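Local coordinates for taurocyamine kinase (Schistosoma mansoni, PDB 4WOD), which reversibly transfers a phosphoryl group between ATP and taurocyamine, using magnesium as its cofactor, at residues N115-T120 against A278-K283; R484-R489 against S638-V643; F546-D551 against R568-N573. The protein carries 4 engineered substitutions. All coordinates share one frame; numbering follows the deposited sequence.

Contact 1: N115-T120 against A278-K283; sequences NLVVST and ASVHAK
Val-117 faces Ala-282 and Thr-120 faces Val-280 as antiparallel non-hydrogen-bonded pairs, but two residues, Val-118 and Ser-119, stand against the single His-281, a beta bulge between central strands of the antiparallel sheet in the first phosphagen kinase C-terminal domain. Val-118 has near-helical backbone angles, so the chain turns a corner there. Its N still gives a 2.8 Å hydrogen bond to His-281 O, and on either side of it Lys-283 N binds Leu-116 O (3.0 Å) and His-281 N binds Ser-119 O (3.0 Å).

Beta-branched residues suit the buried face. Val-117 sends CG1 anti to its backbone N (chi1 177°), where it crosses Val-280 at about a right angle, with CG1 3.7 Å from Val-280 CG1. Helix 331-355 covers this pair through Leu-346 and Met-338. Thr-120 lies alongside Val-280 with OG1 3.5 Å from Val-280 CG1, and the same hydroxyl is hydrogen-bonded to Gly-233 O.

On the other face, Ser-119 OG comes 3.8 Å from His-281 CB; the imidazole leads away from segment 115-120, and its NE2 is hydrogen-bonded to Glu-310 OE1. All three residues are predicted to belong to the ATP site. At the exposed end of the strand a lysine is well placed, because the long aliphatic chain of Lys-283 can pass along Leu-116 O before crossing Val-118, where CE presses tightly on CG2 at 3.5 Å.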
loop_
_atom_site.group_PDB
_atom_site.type_symbol
_atom_site.label_atom_id
_atom_site.label_comp_id
_atom_site.label_asym_id
_atom_site.label_seq_id
_atom_site.Cartn_x
_atom_site.Cartn_y
_atom_site.Cartn_z
ATOM N N ASN A 115 23.048 13.509 -4.061
ATOM C CA ASN A 115 24.169 12.629 -3.716
ATOM C C ASN A 115 23.772 11.522 -2.732
ATOM O O ASN A 115 24.395 11.345 -1.688
ATOM C CB ASN A 115 25.335 13.434 -3.145
ATOM C CG ASN A 115 26.619 12.630 -3.099
ATOM O OD1 ASN A 115 26.848 11.770 -3.954
ATOM N ND2 ASN A 115 27.451 12.885 -2.096
ATOM N N LEU A 116 22.717 10.794 -3.086
ATOM C CA LEU A 116 22.124 9.771 -2.222
ATOM C C LEU A 116 22.452 8.349 -2.667
ATOM O O LEU A 116 22.132 7.378 -1.975
ATOM C CB LEU A 116 20.593 9.929 -2.188
ATOM C CG LEU A 116 19.983 11.305 -1.905
ATOM C CD1 LEU A 116 18.457 11.313 -2.165
ATOM C CD2 LEU A 116 20.302 11.772 -0.489
ATOM N N VAL A 117 23.069 8.206 -3.827
ATOM C CA VAL A 117 23.218 6.873 -4.390
ATOM C C VAL A 117 24.560 6.227 -4.025
ATOM O O VAL A 117 25.617 6.717 -4.397
ATOM C CB VAL A 117 23.066 6.901 -5.927
ATOM C CG1 VAL A 117 23.287 5.523 -6.498
ATOM C CG2 VAL A 117 21.695 7.404 -6.307
ATOM N N VAL A 118 24.504 5.111 -3.306
ATOM C CA VAL A 118 25.704 4.359 -2.924
ATOM C C VAL A 118 26.318 3.623 -4.112
ATOM O O VAL A 118 27.533 3.640 -4.339
ATOM C CB VAL A 118 25.378 3.310 -1.838
ATOM C CG1 VAL A 118 26.629 2.525 -1.452
ATOM C CG2 VAL A 118 24.734 3.960 -0.641
ATOM N N SER A 119 25.457 2.939 -4.852
ATOM C CA SER A 119 25.904 2.136 -5.980
ATOM C C SER A 119 24.781 1.943 -6.985
ATOM O O SER A 119 23.600 2.160 -6.683
ATOM C CB SER A 119 26.424 0.775 -5.507
ATOM O OG SER A 119 25.386 0.069 -4.856
ATOM N N THR A 120 25.183 1.536 -8.185
ATOM C CA THR A 120 24.292 1.372 -9.309
ATOM C C THR A 120 24.636 0.032 -9.927
ATOM O O THR A 120 25.807 -0.345 -10.011
ATOM C CB THR A 120 24.462 2.507 -10.347
ATOM O OG1 THR A 120 24.169 3.767 -9.741
ATOM C CG2 THR A 120 23.556 2.301 -11.569
ATOM N N ALA A 278 17.558 -2.891 -13.627
ATOM C CA ALA A 278 18.454 -1.774 -13.390
ATOM C C ALA A 278 18.106 -1.224 -12.036
ATOM O O ALA A 278 16.937 -1.002 -11.760
ATOM C CB ALA A 278 18.285 -0.710 -14.448
ATOM N N SER A 279 19.098 -0.948 -11.211
ATOM C CA SER A 279 18.781 -0.464 -9.874
ATOM C C SER A 279 19.878 0.387 -9.238
ATOM O O SER A 279 21.030 0.355 -9.668
ATOM C CB SER A 279 18.485 -1.657 -8.976
ATOM O OG SER A 279 19.696 -2.282 -8.634
ATOM N N VAL A 280 19.501 1.138 -8.205
ATOM C CA VAL A 280 20.452 1.796 -7.314
ATOM C C VAL A 280 20.173 1.405 -5.871
ATOM O O VAL A 280 19.028 1.089 -5.520
ATOM C CB VAL A 280 20.389 3.339 -7.407
ATOM C CG1 VAL A 280 20.864 3.791 -8.749
ATOM C CG2 VAL A 280 18.939 3.868 -7.103
ATOM N N HIS A 281 21.225 1.411 -5.052
ATOM C CA HIS A 281 21.067 1.455 -3.598
ATOM C C HIS A 281 21.086 2.920 -3.184
ATOM O O HIS A 281 22.100 3.601 -3.351
ATOM C CB HIS A 281 22.176 0.690 -2.881
ATOM C CG HIS A 281 21.911 -0.771 -2.746
ATOM N ND1 HIS A 281 21.495 -1.552 -3.802
ATOM C CD2 HIS A 281 21.997 -1.597 -1.676
ATOM C CE1 HIS A 281 21.338 -2.798 -3.392
ATOM N NE2 HIS A 281 21.636 -2.852 -2.105
ATOM N N ALA A 282 19.969 3.417 -2.666
ATOM C CA ALA A 282 19.885 4.842 -2.375
ATOM C C ALA A 282 19.453 5.097 -0.943
ATOM O O ALA A 282 18.661 4.335 -0.397
ATOM C CB ALA A 282 18.920 5.518 -3.333
ATOM N N LYS A 283 19.952 6.186 -0.363
ATOM C CA LYS A 283 19.514 6.665 0.953
ATOM C C LYS A 283 18.295 7.577 0.839
ATOM O O LYS A 283 18.425 8.765 0.540
ATOM C CB LYS A 283 20.639 7.416 1.671
ATOM C CG LYS A 283 21.885 6.603 1.960
ATOM C CD LYS A 283 23.113 7.508 1.955
ATOM C CE LYS A 283 24.282 6.914 1.168
ATOM N NZ LYS A 283 25.243 7.966 0.685
#

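Contact 2: R484-R489 against S638-V643; sequences RVRVGR and SMRASV
Arg-486 lays its guanidinium against Arg-640, whose CB sits over the centre of one face, 3.7 Å above the plane. Arg-486 reaches there because its CG lies between backbone N and carbonyl carbon (chi1 66°) and the chain bends again at chi2, turning the group across to the neighbouring strand. The two guanidinium planes end 19° apart. On the same side of the sheet Arg-484 NH1 approaches Arg-640 NH1, and a water bridges them, accepting from Arg-484 NH1 (3.1 Å) and weakly from Arg-640 NH1; it also donates to Arg-640 O (2.7 Å) and is hydrogen-bonded to Ser-642 OG (2.8 Å). Such a cluster of arginines fits the predicted ATP site, where positive charge would meet phosphates.

Beneath them the backbone pairs Arg-484 with Ser-642 and Arg-486 with Arg-640, both antiparallel and hydrogen-bonded. At the far end Gly-488 N is bound by both Ser-638 OG (2.9 Å) and Ser-638 O (3.1 Å). The opposite face is apolar: Met-639, whose unbranched thioether chain can bend at chi3, reaches both valines, with CG on Val-485 CG1 and CE 3.6 Å from Val-487 CG1.

The second shell fixes the arginines. Asp-684 forms a salt bridge with Arg-640 NH2, and Asn-634 OD1 holds Arg-486 NH1. Helix 599-614 packs on the valines, while strands 588-595 and 682-687 flank the pair on its two sides within the antiparallel sheet.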
loop_
_atom_site.group_PDB
_atom_site.type_symbol
_atom_site.label_atom_id
_atom_site.label_comp_id
_atom_site.label_asym_id
_atom_site.label_seq_id
_atom_site.Cartn_x
_atom_site.Cartn_y
_atom_site.Cartn_z
ATOM N N ARG A 484 -28.619 4.542 15.904
ATOM C CA ARG A 484 -27.247 4.845 16.234
ATOM C C ARG A 484 -27.107 6.368 16.272
ATOM O O ARG A 484 -27.679 7.069 15.428
ATOM C CB ARG A 484 -26.310 4.213 15.184
ATOM C CG ARG A 484 -24.777 4.323 15.408
ATOM C CD ARG A 484 -24.062 3.833 14.124
ATOM N NE ARG A 484 -22.593 3.762 14.178
ATOM C CZ ARG A 484 -21.770 4.713 13.729
ATOM N NH1 ARG A 484 -22.258 5.833 13.229
ATOM N NH2 ARG A 484 -20.448 4.553 13.791
ATOM N N VAL A 485 -26.404 6.883 17.272
ATOM C CA VAL A 485 -25.943 8.276 17.226
ATOM C C VAL A 485 -24.481 8.282 17.621
ATOM O O VAL A 485 -24.096 7.634 18.574
ATOM C CB VAL A 485 -26.731 9.237 18.156
ATOM C CG1 VAL A 485 -26.312 10.702 17.880
ATOM C CG2 VAL A 485 -28.216 9.075 17.961
ATOM N N ARG A 486 -23.656 9.013 16.884
ATOM C CA ARG A 486 -22.269 9.146 17.281
ATOM C C ARG A 486 -21.814 10.602 17.240
ATOM O O ARG A 486 -22.457 11.447 16.594
ATOM C CB ARG A 486 -21.360 8.290 16.394
ATOM C CG ARG A 486 -21.281 8.690 14.940
ATOM C CD ARG A 486 -20.210 9.772 14.655
ATOM N NE ARG A 486 -20.049 10.008 13.216
ATOM C CZ ARG A 486 -19.774 11.181 12.653
ATOM N NH1 ARG A 486 -19.639 12.275 13.390
ATOM N NH2 ARG A 486 -19.637 11.257 11.335
ATOM N N VAL A 487 -20.694 10.870 17.908
ATOM C CA VAL A 487 -20.001 12.154 17.750
ATOM C C VAL A 487 -18.503 11.952 17.609
ATOM O O VAL A 487 -17.958 10.948 18.081
ATOM C CB VAL A 487 -20.248 13.119 18.939
ATOM C CG1 VAL A 487 -21.721 13.574 18.996
ATOM C CG2 VAL A 487 -19.796 12.482 20.246
ATOM N N GLY A 488 -17.836 12.909 16.959
ATOM C CA GLY A 488 -16.390 12.988 17.014
ATOM C C GLY A 488 -15.936 13.909 18.136
ATOM O O GLY A 488 -16.652 14.843 18.470
ATOM N N ARG A 489 -14.771 13.632 18.735
ATOM C CA ARG A 489 -14.151 14.557 19.703
ATOM C C ARG A 489 -12.633 14.557 19.558
ATOM O O ARG A 489 -12.017 13.535 19.243
ATOM C CB ARG A 489 -14.520 14.210 21.163
ATOM C CG ARG A 489 -15.985 14.451 21.568
ATOM C CD ARG A 489 -16.336 15.970 21.683
ATOM N NE ARG A 489 -17.716 16.230 22.124
ATOM C CZ ARG A 489 -18.781 16.318 21.331
ATOM N NH1 ARG A 489 -18.669 16.157 20.021
ATOM N NH2 ARG A 489 -19.982 16.556 21.854
ATOM N N SER A 638 -20.558 17.727 15.450
ATOM C CA SER A 638 -19.862 16.514 15.058
ATOM C C SER A 638 -20.754 15.295 15.217
ATOM O O SER A 638 -20.263 14.219 15.511
ATOM C CB SER A 638 -18.588 16.322 15.879
ATOM O OG SER A 638 -17.778 15.329 15.276
ATOM N N MET A 639 -22.055 15.487 15.051
ATOM C CA MET A 639 -23.050 14.486 15.426
ATOM C C MET A 639 -23.730 13.900 14.227
ATOM O O MET A 639 -24.242 14.620 13.371
ATOM C CB MET A 639 -24.112 15.080 16.347
ATOM C CG MET A 639 -25.180 14.072 16.766
ATOM S SD MET A 639 -26.274 14.689 18.066
ATOM C CE MET A 639 -25.225 14.402 19.514
ATOM N N ARG A 640 -23.752 12.578 14.186
ATOM C CA ARG A 640 -24.466 11.858 13.165
ATOM C C ARG A 640 -25.396 10.849 13.823
ATOM O O ARG A 640 -24.939 9.891 14.451
ATOM C CB ARG A 640 -23.485 11.166 12.206
ATOM C CG ARG A 640 -24.146 10.411 11.051
ATOM C CD ARG A 640 -23.065 9.686 10.231
ATOM N NE ARG A 640 -23.576 8.953 9.078
ATOM C CZ ARG A 640 -24.141 7.747 9.133
ATOM N NH1 ARG A 640 -24.298 7.130 10.297
ATOM N NH2 ARG A 640 -24.556 7.156 8.019
ATOM N N ALA A 641 -26.696 11.113 13.717
ATOM C CA ALA A 641 -27.721 10.170 14.150
ATOM C C ALA A 641 -28.271 9.445 12.936
ATOM O O ALA A 641 -28.522 10.052 11.893
ATOM C CB ALA A 641 -28.833 10.875 14.879
ATOM N N SER A 642 -28.505 8.154 13.075
ATOM C CA SER A 642 -28.871 7.380 11.915
ATOM C C SER A 642 -29.759 6.212 12.274
ATOM O O SER A 642 -29.828 5.801 13.435
ATOM C CB SER A 642 -27.613 6.887 11.195
ATOM O OG SER A 642 -26.920 5.939 11.981
ATOM N N VAL A 643 -30.455 5.698 11.266
ATOM C CA VAL A 643 -31.238 4.475 11.408
ATOM C C VAL A 643 -30.989 3.556 10.233
ATOM O O VAL A 643 -30.702 4.007 9.126
ATOM C CB VAL A 643 -32.768 4.746 11.494
ATOM C CG1 VAL A 643 -33.120 5.451 12.789
ATOM C CG2 VAL A 643 -33.260 5.529 10.269
HETATM O O HOH W 1 -24.941 7.464 13.296
#

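Contact 3: F546-D551 against R568-N573; sequences FLFKND and RGIFHN
Phe-548 reaches from the loop and meets three successive residues at the start of strand 569-573: Arg-568 just before it, Gly-569 and Ile-570 within it. Its CB lies 3.9 Å from Ile-570 CD1. With CG anti to the backbone N (chi1 -171°), the ring extends toward the start of the strand: CD2 passes Gly-569 O, which lies in the ring plane at its edge (4.0 Å). CE2 then comes 3.5 Å from Arg-568 CB, and CZ, at the far end, is close to Arg-568 CG at 3.3 Å. Glycine suits the middle position because it presents only backbone to the ring, and arginine suits the last because its first methylenes serve as apolar surface. Its guanidinium leads away, nearly perpendicular to the ring, and is held by the carbonyls of Arg-562, Gly-560 and Val-566.

Further along, Ile-570 CD1 lies 3.5 Å from Phe-546 O, so one methyl touches both phenylalanine residues. The Phe-546 ring meets His-572 obliquely, centroids 5.7 Å apart and planes at 65°. The imidazole is steadied by ND1 donating to Asn-573 O at 2.7 Å.

No hydrogen bond joins the two segments; the loop is held to the sheet by packing, mostly of side chains. It runs from helix 535-543, which supplies Leu-541 beside Phe-546 and His-572, to helix 553-558, and strand 578-582 adds Trp-581 next to Phe-548 and Ile-570.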
loop_
_atom_site.group_PDB
_atom_site.type_symbol
_atom_site.label_atom_id
_atom_site.label_comp_id
_atom_site.label_asym_id
_atom_site.label_seq_id
_atom_site.Cartn_x
_atom_site.Cartn_y
_atom_site.Cartn_z
ATOM N N PHE A 546 -16.851 -4.998 14.179
ATOM C CA PHE A 546 -16.235 -3.874 14.869
ATOM C C PHE A 546 -14.794 -3.835 14.393
ATOM O O PHE A 546 -13.903 -4.372 15.038
ATOM C CB PHE A 546 -16.310 -4.017 16.390
ATOM C CG PHE A 546 -17.707 -4.026 16.939
ATOM C CD1 PHE A 546 -18.776 -3.587 16.172
ATOM C CD2 PHE A 546 -17.951 -4.477 18.235
ATOM C CE1 PHE A 546 -20.065 -3.604 16.679
ATOM C CE2 PHE A 546 -19.234 -4.490 18.750
ATOM C CZ PHE A 546 -20.293 -4.053 17.974
ATOM N N LEU A 547 -14.587 -3.229 13.230
ATOM C CA LEU A 547 -13.293 -3.285 12.573
ATOM C C LEU A 547 -12.488 -2.026 12.814
ATOM O O LEU A 547 -13.026 -0.947 12.978
ATOM C CB LEU A 547 -13.462 -3.498 11.064
ATOM C CG LEU A 547 -14.333 -4.685 10.643
ATOM C CD1 LEU A 547 -14.658 -4.593 9.159
ATOM C CD2 LEU A 547 -13.638 -5.994 10.984
ATOM N N PHE A 548 -11.177 -2.174 12.807
ATOM C CA PHE A 548 -10.307 -1.025 12.880
ATOM C C PHE A 548 -9.048 -1.467 12.143
ATOM O O PHE A 548 -8.104 -1.987 12.737
ATOM C CB PHE A 548 -10.080 -0.622 14.348
ATOM C CG PHE A 548 -9.368 0.701 14.536
ATOM C CD1 PHE A 548 -8.870 1.409 13.459
ATOM C CD2 PHE A 548 -9.251 1.255 15.806
ATOM C CE1 PHE A 548 -8.226 2.607 13.643
ATOM C CE2 PHE A 548 -8.616 2.467 15.994
ATOM C CZ PHE A 548 -8.102 3.137 14.903
ATOM N N LYS A 549 -9.093 -1.310 10.824
ATOM C CA LYS A 549 -8.013 -1.737 9.950
ATOM C C LYS A 549 -7.316 -0.534 9.319
ATOM O O LYS A 549 -7.892 0.544 9.212
ATOM C CB LYS A 549 -8.547 -2.663 8.853
ATOM C CG LYS A 549 -9.642 -3.605 9.320
ATOM C CD LYS A 549 -10.208 -4.419 8.164
ATOM C CE LYS A 549 -9.132 -5.249 7.483
ATOM N NZ LYS A 549 -9.651 -6.597 7.113
ATOM N N ASN A 550 -6.080 -0.729 8.885
ATOM C CA ASN A 550 -5.370 0.317 8.167
ATOM C C ASN A 550 -5.548 0.132 6.671
ATOM O O ASN A 550 -4.581 -0.092 5.957
ATOM C CB ASN A 550 -3.881 0.318 8.545
ATOM C CG ASN A 550 -3.210 -1.033 8.326
ATOM O OD1 ASN A 550 -3.869 -2.035 8.044
ATOM N ND2 ASN A 550 -1.889 -1.061 8.458
ATOM N N ASP A 551 -6.786 0.223 6.199
ATOM C CA ASP A 551 -7.080 -0.095 4.803
ATOM C C ASP A 551 -7.787 1.001 3.994
ATOM O O ASP A 551 -8.161 0.755 2.852
ATOM C CB ASP A 551 -7.933 -1.359 4.736
ATOM C CG ASP A 551 -9.313 -1.149 5.323
ATOM O OD1 ASP A 551 -9.487 -0.183 6.103
ATOM O OD2 ASP A 551 -10.223 -1.950 5.011
ATOM N N ARG A 568 -3.997 2.839 19.236
ATOM C CA ARG A 568 -5.335 2.602 18.701
ATOM C C ARG A 568 -6.067 1.503 19.470
ATOM O O ARG A 568 -5.442 0.573 19.971
ATOM C CB ARG A 568 -5.298 2.195 17.223
ATOM C CG ARG A 568 -5.038 3.319 16.218
ATOM C CD ARG A 568 -3.579 3.719 16.205
ATOM N NE ARG A 568 -3.230 4.443 14.984
ATOM C CZ ARG A 568 -1.999 4.534 14.494
ATOM N NH1 ARG A 568 -0.985 3.921 15.112
ATOM N NH2 ARG A 568 -1.788 5.216 13.377
ATOM N N GLY A 569 -7.395 1.591 19.529
ATOM C CA GLY A 569 -8.163 0.555 20.198
ATOM C C GLY A 569 -9.658 0.778 20.114
ATOM O O GLY A 569 -10.121 1.809 19.636
ATOM N N ILE A 570 -10.407 -0.220 20.574
ATOM C CA ILE A 570 -11.851 -0.172 20.602
ATOM C C ILE A 570 -12.321 -0.465 22.020
ATOM O O ILE A 570 -11.868 -1.428 22.637
ATOM C CB ILE A 570 -12.482 -1.194 19.621
ATOM C CG1 ILE A 570 -12.006 -0.927 18.184
ATOM C CG2 ILE A 570 -14.024 -1.144 19.700
ATOM C CD1 ILE A 570 -12.454 -1.983 17.194
ATOM N N PHE A 571 -13.235 0.370 22.514
ATOM C CA PHE A 571 -13.909 0.173 23.800
ATOM C C PHE A 571 -15.388 -0.111 23.543
ATOM O O PHE A 571 -15.989 0.482 22.658
ATOM C CB PHE A 571 -13.755 1.421 24.688
ATOM C CG PHE A 571 -14.589 1.394 25.956
ATOM C CD1 PHE A 571 -14.084 0.840 27.116
ATOM C CD2 PHE A 571 -15.863 1.960 25.985
ATOM C CE1 PHE A 571 -14.839 0.812 28.287
ATOM C CE2 PHE A 571 -16.633 1.949 27.158
ATOM C CZ PHE A 571 -16.115 1.373 28.306
ATOM N N HIS A 572 -15.981 -1.025 24.300
ATOM C CA HIS A 572 -17.433 -1.056 24.346
ATOM C C HIS A 572 -17.932 -1.680 25.637
ATOM O O HIS A 572 -17.189 -2.361 26.345
ATOM C CB HIS A 572 -18.031 -1.779 23.121
ATOM C CG HIS A 572 -17.641 -3.221 22.978
ATOM N ND1 HIS A 572 -17.919 -4.177 23.935
ATOM C CD2 HIS A 572 -17.034 -3.878 21.958
ATOM C CE1 HIS A 572 -17.476 -5.353 23.522
ATOM N NE2 HIS A 572 -16.938 -5.200 22.324
ATOM N N ASN A 573 -19.202 -1.429 25.937
ATOM C CA ASN A 573 -19.825 -2.047 27.095
ATOM C C ASN A 573 -20.211 -3.485 26.739
ATOM O O ASN A 573 -20.051 -3.923 25.586
ATOM C CB ASN A 573 -21.039 -1.231 27.577
ATOM C CG ASN A 573 -22.114 -1.031 26.502
ATOM O OD1 ASN A 573 -21.984 -1.489 25.369
ATOM N ND2 ASN A 573 -23.197 -0.347 26.878
#

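Contacts 1 and 2 join corresponding neighbouring strands in the two duplicated catalytic domains, on opposite sides of the chain's centre and about 50 Å apart between centres. Contact 2 is the more buried and regular, with paired backbone bonds and arginines directed to a predicted nucleotide site; contact 1, partly buried, is interrupted by its bulge and ends in an exposed lysine. Contact 3 is also buried and reaches the same sheet as contact 2, about 17 Å away between centres and nested within the chain that contact 2 closes. Its chemistry differs: aromatic and aliphatic groups pack a loop onto the sheet without cross-segment hydrogen bonds.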